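PDB 5BUD: decapping nuclease RAI1, which hydrolyses the NAD cap from the 5' end of RNAs with the help of divalent metal ions, and binds and stimulates the exoribonuclease RAT1. Local coordinates for residues Y46-S51 / T55-Q60; Y124-D129 / Q377-E382; Y282-N287 / N293-N298. One frame throughout, in Å; residues are numbered along the deposited sequence.

Contact 1: residues Y46-S51 / T55-Q60; sequences YYLPDS and TGIDLQ
Leu48 and Ile57 meet through their outermost methyls, CD1 of Leu48 lying 4.4 Å from CD1 of Ile57, a loose apolar touch between two buried side chains. Ile57 directs its CB at 46-51, whereas Leu48 starts off to the side and only its far end swings in; with CG anti to the backbone N (chi1 -172°), the side chain carries CD1 over toward Ile57. A second touch lies near the surface, where CG2 of Thr55 packs 3.7 Å from the carbonyl O of Ser51.

The short helix 50-54 begins at Asp50, within the first segment, with Pro49 at its N-cap position. A proline costs nothing there, since no helical hydrogen bond is asked of its nitrogen. Gly56 is the first residue to leave the helical conformation, with a positive phi of 80° that glycine adopts readily. The hydroxyl of Thr55 is spent on the carbonyl of Thr52. Farther on, OD1 of Asp58 accepts from N of Gln60 at 2.9 Å, closing an Asx turn.

Leu48 also packs on Phe174 and Ala178 of helix 158-178 and on Leu291 and Val294 of strand 291-298, while Ile57 bonds through its backbone to Leu291. The side chain of Leu48 is about 8 Å from that of metal-binding Leu246. The chemistry implies a short helical connection whose flanks share one apolar touch and are held mainly by the surrounding protein.

Contact 2: residues Y124-D129 / Q377-E382; sequences YVVPFD and QLLTPE
Val126 and Phe128 of strand 121-128 press against Leu378 and Leu379, in the link that follows helix 367-377. Along the strand, side chains alternate: Tyr124, Val126 and Phe128 aim their CB atoms at 377-382, while Val125 and Pro127 turn to the other face.

Val126 makes use of both its branches. CG2 lies 3.7 Å from CD1 of Leu378, the two side chains sliding past each other in opposite senses; CG1, anti to the backbone N (chi1 178°), meets CD1 of Leu379 tip to tip at 4.1 Å. A beta-branched valine suits an extended strand and offers two methyls to two neighbours. Phe128 slants across Leu379, whose CD1 comes within 3.8 Å of CG of Phe128, at the root of the ring, and equally near its CB. Leu379 thus fills the angle between Val126 and Phe128 with a single methyl. Asp129, where the strand has ended, sets its CB against one face of the Phe128 ring and carries its carboxylate into a salt bridge with Arg387 of helix 381-389.

Beyond Leu379 the chain enters that last helix with Thr380 at its N-cap, the hydroxyl making a weak bond to N of Phe383. With Leu373 of helix 367-377 also on Val126, two consecutive helices and their short connection pack on strand 121-128, which pairs with strands 131-136 and 349-354 in this PD-(D/E)XK nuclease domain, away from the metal-binding residues.

Contact 3: residues Y282-N287 / N293-N298; sequences YGFRDN and NVELFN. With nucleotides of chain C.
Tyr282-Arg285 and Asn293-Asn298 are the two arms of a beta hairpin; the axes of strands 282-285 and 293-298 approach to 4.8 Å at 152°, an antiparallel arrangement.

The backbone bonds fall at two hydrogen-bonded pairs. Tyr282 and Glu295 each donate their N-H to the other's carbonyl O, Tyr282 N reaching Glu295 O at 2.8 Å. Phe284 N gives a 2.8 Å bond to Asn293 O, while the return bond from Asn293 N is weak. Between them, the non-hydrogen-bonded pair Gly283 and Val294 draws the chains together: Gly283, lacking a side chain, sets its bare CA 4.4 Å from CG2 of Val294, and the CA of Val294 sends its C-H toward Tyr282 O.

Side-chain packing, partly aromatic and partly polar-to-aromatic, gathers on the face carrying Tyr282, Phe284, Asn293 and Glu295. The amide of Asn293 crosses beside Phe284, the planes 15° apart, with OD1 3.5 Å from CB and ND2 near CD2 of Phe284; its CG sits between the backbone N and the carbonyl carbon (chi1 65°), which swings the amide that way. Glu295, extended, lays its aliphatic CB and then OE1 beside CE2 of the same ring. The rings of Tyr282 and Phe297 stand nearly perpendicular but touch obliquely, CD1 of Tyr282 being 4.0 Å from CE2 of Phe297. Tyr282 also packs on Lys247, a probable substrate-binding residue.

Arg285 binds the RNA, its long cationic chain bent at chi2. NH2 forms a salt bridge with a further phosphate; OP2 of U4 of chain C lies at the guanidinium edge, in plane, and accepts a 2.7 Å hydrogen bond from Arg285 NH2.

Overall arrangement
Contacts 1 and 3 are neighbours, their centres 11 Å apart, whereas the centre of contact 2 lies 44 Å from the first and 40 Å from the third, across the centre of the chain. Contacts 1 and 3 touch directly: Leu48 and Tyr46 pack on Val294, and Leu59 on Arg285. Strand 279-285 of contact 3 pairs with strand 243-250, which carries the manganese-binding residues Glu245 and Leu246; strand 121-128 of contact 2 belongs to the same set of paired strands. Along the sequence contact 1 comes first; 124-129 follows, and 377-382 arrives only after the hairpin, bringing the C-terminal helices back to an early strand of the nuclease domain.

Contact 1: residues Y46-S51 / T55-Q60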
loop_
_atom_site.group_PDB
_atom_site.type_symbol
_atom_site.label_atom_id
_atom_site.label_comp_id
_atom_site.label_asym_id
_atom_site.label_seq_id
_atom_site.Cartn_x
_atom_site.Cartn_y
_atom_site.Cartn_z
ATOM N N TYR A 46 -5.001 -0.550 -18.072
ATOM C CA TYR A 46 -3.687 -0.237 -18.599
ATOM C C TYR A 46 -3.762 -0.133 -20.121
ATOM O O TYR A 46 -4.316 -1.011 -20.760
ATOM C CB TYR A 46 -2.664 -1.347 -18.227
ATOM C CG TYR A 46 -1.276 -0.978 -18.631
ATOM C CD1 TYR A 46 -0.580 -0.011 -17.940
ATOM C CD2 TYR A 46 -0.681 -1.529 -19.764
ATOM C CE1 TYR A 46 0.700 0.373 -18.327
ATOM C CE2 TYR A 46 0.599 -1.138 -20.166
ATOM C CZ TYR A 46 1.288 -0.205 -19.420
ATOM O OH TYR A 46 2.553 0.226 -19.787
ATOM N N TYR A 47 -3.217 0.932 -20.677
ATOM C CA TYR A 47 -3.112 1.086 -22.131
ATOM C C TYR A 47 -2.002 2.065 -22.512
ATOM O O TYR A 47 -2.152 3.288 -22.367
ATOM C CB TYR A 47 -4.455 1.537 -22.744
ATOM C CG TYR A 47 -4.439 1.504 -24.261
ATOM C CD1 TYR A 47 -4.352 2.671 -25.003
ATOM C CD2 TYR A 47 -4.459 0.294 -24.940
ATOM C CE1 TYR A 47 -4.335 2.642 -26.390
ATOM C CE2 TYR A 47 -4.421 0.249 -26.323
ATOM C CZ TYR A 47 -4.355 1.428 -27.040
ATOM O OH TYR A 47 -4.303 1.389 -28.420
ATOM N N LEU A 48 -0.869 1.522 -22.979
ATOM C CA LEU A 48 0.284 2.341 -23.348
ATOM C C LEU A 48 1.110 1.648 -24.458
ATOM O O LEU A 48 2.024 0.874 -24.165
ATOM C CB LEU A 48 1.162 2.602 -22.123
ATOM C CG LEU A 48 2.280 3.605 -22.339
ATOM C CD1 LEU A 48 1.719 4.900 -22.906
ATOM C CD2 LEU A 48 3.025 3.850 -21.033
ATOM N N PRO A 49 0.722 1.860 -25.724
ATOM C CA PRO A 49 1.421 1.254 -26.872
ATOM C C PRO A 49 2.839 1.806 -27.056
ATOM O O PRO A 49 3.089 2.984 -26.806
ATOM C CB PRO A 49 0.559 1.663 -28.078
ATOM C CG PRO A 49 -0.753 2.139 -27.508
ATOM C CD PRO A 49 -0.434 2.674 -26.142
ATOM N N ASP A 50 3.738 0.966 -27.542
ATOM C CA ASP A 50 5.109 1.391 -27.854
ATOM C C ASP A 50 5.175 2.631 -28.709
ATOM O O ASP A 50 6.022 3.483 -28.487
ATOM C CB ASP A 50 5.848 0.274 -28.551
ATOM C CG ASP A 50 6.185 -0.842 -27.619
ATOM O OD1 ASP A 50 6.012 -0.664 -26.395
ATOM O OD2 ASP A 50 6.614 -1.895 -28.109
ATOM N N SER A 51 4.272 2.731 -29.679
ATOM C CA SER A 51 4.272 3.858 -30.586
ATOM C C SER A 51 4.137 5.152 -29.808
ATOM O O SER A 51 4.815 6.143 -30.113
ATOM C CB SER A 51 3.152 3.722 -31.642
ATOM O OG SER A 51 1.856 3.659 -31.067
ATOM N N THR A 55 7.140 8.442 -28.846
ATOM C CA THR A 55 7.030 9.898 -28.971
ATOM C C THR A 55 7.828 10.683 -27.921
ATOM O O THR A 55 8.077 11.875 -28.099
ATOM C CB THR A 55 5.568 10.378 -28.909
ATOM O OG1 THR A 55 4.986 10.001 -27.656
ATOM C CG2 THR A 55 4.742 9.807 -30.063
ATOM N N GLY A 56 8.226 10.042 -26.828
ATOM C CA GLY A 56 9.011 10.721 -25.797
ATOM C C GLY A 56 8.156 11.570 -24.861
ATOM O O GLY A 56 8.359 12.778 -24.742
ATOM N N ILE A 57 7.243 10.917 -24.147
ATOM C CA ILE A 57 6.269 11.607 -23.295
ATOM C C ILE A 57 6.956 12.383 -22.170
ATOM O O ILE A 57 7.842 11.858 -21.512
ATOM C CB ILE A 57 5.247 10.607 -22.734
ATOM C CG1 ILE A 57 4.399 10.046 -23.879
ATOM C CG2 ILE A 57 4.344 11.291 -21.723
ATOM C CD1 ILE A 57 3.753 8.707 -23.581
ATOM N N ASP A 58 6.588 13.647 -21.978
ATOM C CA ASP A 58 7.164 14.422 -20.893
ATOM C C ASP A 58 6.327 14.227 -19.639
ATOM O O ASP A 58 5.174 14.673 -19.579
ATOM C CB ASP A 58 7.273 15.923 -21.208
ATOM C CG ASP A 58 8.218 16.634 -20.243
ATOM O OD1 ASP A 58 8.289 16.207 -19.082
ATOM O OD2 ASP A 58 8.924 17.589 -20.632
ATOM N N LEU A 59 6.913 13.588 -18.635
ATOM C CA LEU A 59 6.152 13.220 -17.435
ATOM C C LEU A 59 6.033 14.387 -16.449
ATOM O O LEU A 59 5.386 14.245 -15.439
ATOM C CB LEU A 59 6.760 11.977 -16.755
ATOM C CG LEU A 59 6.621 10.689 -17.552
ATOM C CD1 LEU A 59 7.347 9.523 -16.885
ATOM C CD2 LEU A 59 5.169 10.305 -17.805
ATOM N N GLN A 60 6.700 15.512 -16.705
ATOM C CA GLN A 60 6.405 16.744 -15.950
ATOM C C GLN A 60 5.411 17.653 -16.662
ATOM O O GLN A 60 5.045 18.704 -16.133
ATOM C CB GLN A 60 7.672 17.502 -15.552
ATOM C CG GLN A 60 8.551 17.968 -16.693
ATOM C CD GLN A 60 9.805 18.641 -16.191
ATOM O OE1 GLN A 60 9.751 19.505 -15.335
ATOM N NE2 GLN A 60 10.951 18.222 -16.711
#

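Contact 2: residues Y124-D129 / Q377-E382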
loop_
_atom_site.group_PDB
_atom_site.type_symbol
_atom_site.label_atom_id
_atom_site.label_comp_id
_atom_site.label_asym_id
_atom_site.label_seq_id
_atom_site.Cartn_x
_atom_site.Cartn_y
_atom_site.Cartn_z
ATOM N N TYR A 124 -1.348 1.673 16.040
ATOM C CA TYR A 124 -2.284 1.448 17.124
ATOM C C TYR A 124 -3.015 0.152 16.818
ATOM O O TYR A 124 -3.389 -0.080 15.666
ATOM C CB TYR A 124 -3.273 2.632 17.196
ATOM C CG TYR A 124 -2.720 3.899 17.800
ATOM C CD1 TYR A 124 -2.180 3.922 19.094
ATOM C CD2 TYR A 124 -2.781 5.099 17.097
ATOM C CE1 TYR A 124 -1.701 5.114 19.641
ATOM C CE2 TYR A 124 -2.321 6.280 17.637
ATOM C CZ TYR A 124 -1.800 6.292 18.901
ATOM O OH TYR A 124 -1.356 7.502 19.365
ATOM N N VAL A 125 -3.152 -0.709 17.828
ATOM C CA VAL A 125 -3.920 -1.954 17.764
ATOM C C VAL A 125 -5.137 -1.885 18.709
ATOM O O VAL A 125 -4.981 -1.692 19.933
ATOM C CB VAL A 125 -3.071 -3.137 18.212
ATOM C CG1 VAL A 125 -3.818 -4.430 18.045
ATOM C CG2 VAL A 125 -1.766 -3.177 17.445
ATOM N N VAL A 126 -6.318 -2.100 18.157
ATOM C CA VAL A 126 -7.562 -1.938 18.897
ATOM C C VAL A 126 -8.367 -3.234 18.741
ATOM O O VAL A 126 -8.849 -3.527 17.657
ATOM C CB VAL A 126 -8.370 -0.727 18.392
ATOM C CG1 VAL A 126 -9.700 -0.608 19.137
ATOM C CG2 VAL A 126 -7.559 0.561 18.522
ATOM N N PRO A 127 -8.478 -4.029 19.818
ATOM C CA PRO A 127 -9.306 -5.229 19.760
ATOM C C PRO A 127 -10.785 -4.880 19.838
ATOM O O PRO A 127 -11.197 -4.051 20.694
ATOM C CB PRO A 127 -8.889 -6.021 20.998
ATOM C CG PRO A 127 -7.661 -5.364 21.519
ATOM C CD PRO A 127 -7.733 -3.939 21.089
ATOM N N PHE A 128 -11.584 -5.520 18.978
ATOM C CA PHE A 128 -13.028 -5.287 18.967
ATOM C C PHE A 128 -13.758 -6.400 18.240
ATOM O O PHE A 128 -13.383 -6.787 17.131
ATOM C CB PHE A 128 -13.372 -3.920 18.336
ATOM C CG PHE A 128 -14.847 -3.669 18.238
ATOM C CD1 PHE A 128 -15.503 -3.772 17.022
ATOM C CD2 PHE A 128 -15.597 -3.419 19.377
ATOM C CE1 PHE A 128 -16.870 -3.589 16.937
ATOM C CE2 PHE A 128 -16.966 -3.238 19.297
ATOM C CZ PHE A 128 -17.609 -3.331 18.075
ATOM N N ASP A 129 -14.793 -6.927 18.892
ATOM C CA ASP A 129 -15.611 -7.982 18.331
ATOM C C ASP A 129 -14.812 -9.176 17.843
ATOM O O ASP A 129 -15.105 -9.731 16.804
ATOM C CB ASP A 129 -16.452 -7.428 17.179
ATOM C CG ASP A 129 -17.608 -8.346 16.811
ATOM O OD1 ASP A 129 -18.006 -9.143 17.682
ATOM O OD2 ASP A 129 -18.097 -8.274 15.659
ATOM N N GLN A 377 -11.781 7.813 16.128
ATOM C CA GLN A 377 -10.464 7.891 15.518
ATOM C C GLN A 377 -10.076 6.598 14.768
ATOM O O GLN A 377 -9.222 6.625 13.894
ATOM C CB GLN A 377 -9.434 8.189 16.590
ATOM C CG GLN A 377 -8.205 8.889 16.098
ATOM C CD GLN A 377 -7.417 9.447 17.259
ATOM O OE1 GLN A 377 -7.671 10.573 17.709
ATOM N NE2 GLN A 377 -6.473 8.655 17.769
ATOM N N LEU A 378 -10.683 5.478 15.152
ATOM C CA LEU A 378 -10.581 4.223 14.421
ATOM C C LEU A 378 -11.989 3.665 14.286
ATOM O O LEU A 378 -12.596 3.741 13.211
ATOM C CB LEU A 378 -9.629 3.241 15.100
ATOM C CG LEU A 378 -9.130 2.069 14.224
ATOM C CD1 LEU A 378 -8.040 1.260 14.922
ATOM C CD2 LEU A 378 -10.249 1.151 13.803
ATOM N N LEU A 379 -12.537 3.158 15.387
ATOM C CA LEU A 379 -13.909 2.652 15.405
ATOM C C LEU A 379 -14.894 3.805 15.326
ATOM O O LEU A 379 -14.617 4.909 15.813
ATOM C CB LEU A 379 -14.158 1.860 16.672
ATOM C CG LEU A 379 -13.267 0.619 16.831
ATOM C CD1 LEU A 379 -13.623 -0.091 18.121
ATOM C CD2 LEU A 379 -13.460 -0.288 15.626
ATOM N N THR A 380 -16.014 3.559 14.662
ATOM C CA THR A 380 -17.083 4.519 14.582
ATOM C C THR A 380 -18.332 3.951 15.234
ATOM O O THR A 380 -18.478 2.709 15.344
ATOM C CB THR A 380 -17.397 4.880 13.134
ATOM O OG1 THR A 380 -17.880 3.717 12.445
ATOM C CG2 THR A 380 -16.138 5.440 12.448
ATOM N N PRO A 381 -19.258 4.854 15.647
ATOM C CA PRO A 381 -20.461 4.365 16.327
ATOM C C PRO A 381 -21.384 3.564 15.416
ATOM O O PRO A 381 -22.033 2.618 15.891
ATOM C CB PRO A 381 -21.116 5.648 16.873
ATOM C CG PRO A 381 -20.527 6.772 16.064
ATOM C CD PRO A 381 -19.131 6.325 15.738
ATOM N N GLU A 382 -21.400 3.883 14.123
ATOM C CA GLU A 382 -22.163 3.115 13.143
ATOM C C GLU A 382 -21.632 1.683 13.069
ATOM O O GLU A 382 -22.413 0.733 12.986
ATOM C CB GLU A 382 -22.096 3.734 11.741
ATOM C CG GLU A 382 -22.784 5.096 11.594
ATOM C CD GLU A 382 -21.846 6.293 11.791
ATOM O OE1 GLU A 382 -22.122 7.328 11.158
ATOM O OE2 GLU A 382 -20.850 6.224 12.560
#

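Contact 3: residues Y282-N287 / N293-N298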
loop_
_atom_site.group_PDB
_atom_site.type_symbol
_atom_site.label_atom_id
_atom_site.label_comp_id
_atom_site.label_asym_id
_atom_site.label_seq_id
_atom_site.Cartn_x
_atom_site.Cartn_y
_atom_site.Cartn_z
ATOM N N TYR A 282 7.004 -0.813 -14.580
ATOM C CA TYR A 282 7.865 0.337 -14.364
ATOM C C TYR A 282 7.958 1.202 -15.603
ATOM O O TYR A 282 8.223 0.721 -16.716
ATOM C CB TYR A 282 9.278 -0.103 -13.925
ATOM C CG TYR A 282 9.408 -0.273 -12.442
ATOM C CD1 TYR A 282 8.966 -1.424 -11.830
ATOM C CD2 TYR A 282 9.986 0.724 -11.642
ATOM C CE1 TYR A 282 9.094 -1.599 -10.473
ATOM C CE2 TYR A 282 10.073 0.560 -10.275
ATOM C CZ TYR A 282 9.616 -0.611 -9.711
ATOM O OH TYR A 282 9.701 -0.840 -8.373
ATOM N N GLY A 283 7.692 2.485 -15.415
ATOM C CA GLY A 283 8.033 3.489 -16.422
ATOM C C GLY A 283 9.398 4.063 -16.073
ATOM O O GLY A 283 9.534 4.709 -15.036
ATOM N N PHE A 284 10.402 3.771 -16.908
ATOM C CA PHE A 284 11.757 4.301 -16.745
ATOM C C PHE A 284 11.900 5.633 -17.482
ATOM O O PHE A 284 11.600 5.727 -18.673
ATOM C CB PHE A 284 12.794 3.275 -17.245
ATOM C CG PHE A 284 12.910 2.076 -16.356
ATOM C CD1 PHE A 284 13.521 2.182 -15.126
ATOM C CD2 PHE A 284 12.349 0.870 -16.716
ATOM C CE1 PHE A 284 13.607 1.099 -14.277
ATOM C CE2 PHE A 284 12.428 -0.217 -15.886
ATOM C CZ PHE A 284 13.046 -0.106 -14.661
ATOM N N ARG A 285 12.357 6.655 -16.770
ATOM C CA ARG A 285 12.444 8.000 -17.333
ATOM C C ARG A 285 13.864 8.556 -17.184
ATOM O O ARG A 285 14.640 8.103 -16.337
ATOM C CB ARG A 285 11.380 8.931 -16.695
ATOM C CG ARG A 285 11.307 8.912 -15.170
ATOM C CD ARG A 285 12.315 9.869 -14.590
ATOM N NE ARG A 285 12.507 9.760 -13.151
ATOM C CZ ARG A 285 13.593 10.198 -12.513
ATOM N NH1 ARG A 285 14.573 10.745 -13.194
ATOM N NH2 ARG A 285 13.711 10.077 -11.196
ATOM N N ASP A 286 14.213 9.528 -18.015
ATOM C CA ASP A 286 15.568 10.102 -17.981
ATOM C C ASP A 286 15.652 11.321 -17.051
ATOM O O ASP A 286 14.675 11.661 -16.408
ATOM C CB ASP A 286 16.054 10.412 -19.409
ATOM C CG ASP A 286 15.342 11.583 -20.053
ATOM O OD1 ASP A 286 14.631 12.348 -19.370
ATOM O OD2 ASP A 286 15.504 11.734 -21.275
ATOM N N ASN A 287 16.819 11.976 -16.987
ATOM C CA ASN A 287 16.997 13.158 -16.139
ATOM C C ASN A 287 16.036 14.300 -16.396
ATOM O O ASN A 287 15.686 15.018 -15.477
ATOM C CB ASN A 287 18.418 13.695 -16.247
ATOM C CG ASN A 287 19.445 12.717 -15.734
ATOM O OD1 ASN A 287 19.103 11.659 -15.199
ATOM N ND2 ASN A 287 20.711 13.061 -15.901
ATOM N N ASN A 293 11.360 4.070 -21.584
ATOM C CA ASN A 293 10.841 2.731 -21.819
ATOM C C ASN A 293 9.999 2.211 -20.644
ATOM O O ASN A 293 10.075 2.728 -19.519
ATOM C CB ASN A 293 11.991 1.755 -22.134
ATOM C CG ASN A 293 12.922 1.563 -20.962
ATOM O OD1 ASN A 293 13.640 2.467 -20.585
ATOM N ND2 ASN A 293 12.920 0.375 -20.386
ATOM N N VAL A 294 9.205 1.182 -20.927
ATOM C CA VAL A 294 8.325 0.582 -19.953
ATOM C C VAL A 294 8.614 -0.897 -19.858
ATOM O O VAL A 294 8.816 -1.541 -20.875
ATOM C CB VAL A 294 6.863 0.812 -20.359
ATOM C CG1 VAL A 294 5.916 0.033 -19.471
ATOM C CG2 VAL A 294 6.576 2.310 -20.357
ATOM N N GLU A 295 8.639 -1.429 -18.642
ATOM C CA GLU A 295 8.897 -2.850 -18.426
ATOM C C GLU A 295 7.947 -3.475 -17.411
ATOM O O GLU A 295 7.772 -2.956 -16.286
ATOM C CB GLU A 295 10.349 -3.025 -17.961
ATOM C CG GLU A 295 10.787 -4.477 -17.884
ATOM C CD GLU A 295 12.244 -4.663 -17.489
ATOM O OE1 GLU A 295 13.007 -3.677 -17.439
ATOM O OE2 GLU A 295 12.614 -5.812 -17.196
ATOM N N LEU A 296 7.349 -4.592 -17.823
ATOM C CA LEU A 296 6.515 -5.445 -16.979
ATOM C C LEU A 296 7.301 -6.498 -16.206
ATOM O O LEU A 296 8.108 -7.212 -16.779
ATOM C CB LEU A 296 5.495 -6.166 -17.852
ATOM C CG LEU A 296 4.588 -7.232 -17.242
ATOM C CD1 LEU A 296 3.744 -6.685 -16.123
ATOM C CD2 LEU A 296 3.711 -7.789 -18.352
ATOM N N PHE A 297 7.052 -6.589 -14.908
ATOM C CA PHE A 297 7.555 -7.668 -14.086
ATOM C C PHE A 297 6.392 -8.466 -13.557
ATOM O O PHE A 297 5.365 -7.896 -13.155
ATOM C CB PHE A 297 8.341 -7.133 -12.890
ATOM C CG PHE A 297 9.576 -6.367 -13.285
ATOM C CD1 PHE A 297 10.804 -7.005 -13.350
ATOM C CD2 PHE A 297 9.499 -5.029 -13.600
ATOM C CE1 PHE A 297 11.954 -6.295 -13.704
ATOM C CE2 PHE A 297 10.626 -4.311 -13.999
ATOM C CZ PHE A 297 11.870 -4.949 -14.027
ATOM N N ASN A 298 6.562 -9.776 -13.534
ATOM C CA ASN A 298 5.615 -10.665 -12.869
ATOM C C ASN A 298 6.010 -10.771 -11.417
ATOM O O ASN A 298 7.135 -11.164 -11.119
ATOM C CB ASN A 298 5.604 -12.029 -13.526
ATOM C CG ASN A 298 5.130 -11.981 -14.949
ATOM O OD1 ASN A 298 4.046 -11.445 -15.248
ATOM N ND2 ASN A 298 5.928 -12.531 -15.850
ATOM P P U C 4 17.227 10.880 -9.093
ATOM O OP1 U C 4 18.038 12.107 -9.310
ATOM O OP2 U C 4 16.076 10.587 -9.965
ATOM O "O5'" U C 4 18.217 9.636 -9.117
ATOM C "C5'" U C 4 19.482 9.707 -8.441
ATOM C "C4'" U C 4 20.541 9.102 -9.321
ATOM O "O4'" U C 4 21.663 8.664 -8.512
ATOM C "C3'" U C 4 20.080 7.824 -9.984
ATOM O "O3'" U C 4 20.940 7.570 -11.082
ATOM C "C2'" U C 4 20.166 6.854 -8.812
ATOM O "O2'" U C 4 20.075 5.480 -9.133
ATOM C "C1'" U C 4 21.481 7.301 -8.155
ATOM N N1 U C 4 21.488 7.203 -6.686
ATOM C C2 U C 4 20.864 6.112 -6.110
ATOM O O2 U C 4 20.316 5.240 -6.763
ATOM N N3 U C 4 20.898 6.086 -4.738
ATOM C C4 U C 4 21.479 7.012 -3.899
ATOM O O4 U C 4 21.423 6.843 -2.679
ATOM C C5 U C 4 22.105 8.111 -4.568
ATOM C C6 U C 4 22.089 8.168 -5.906
#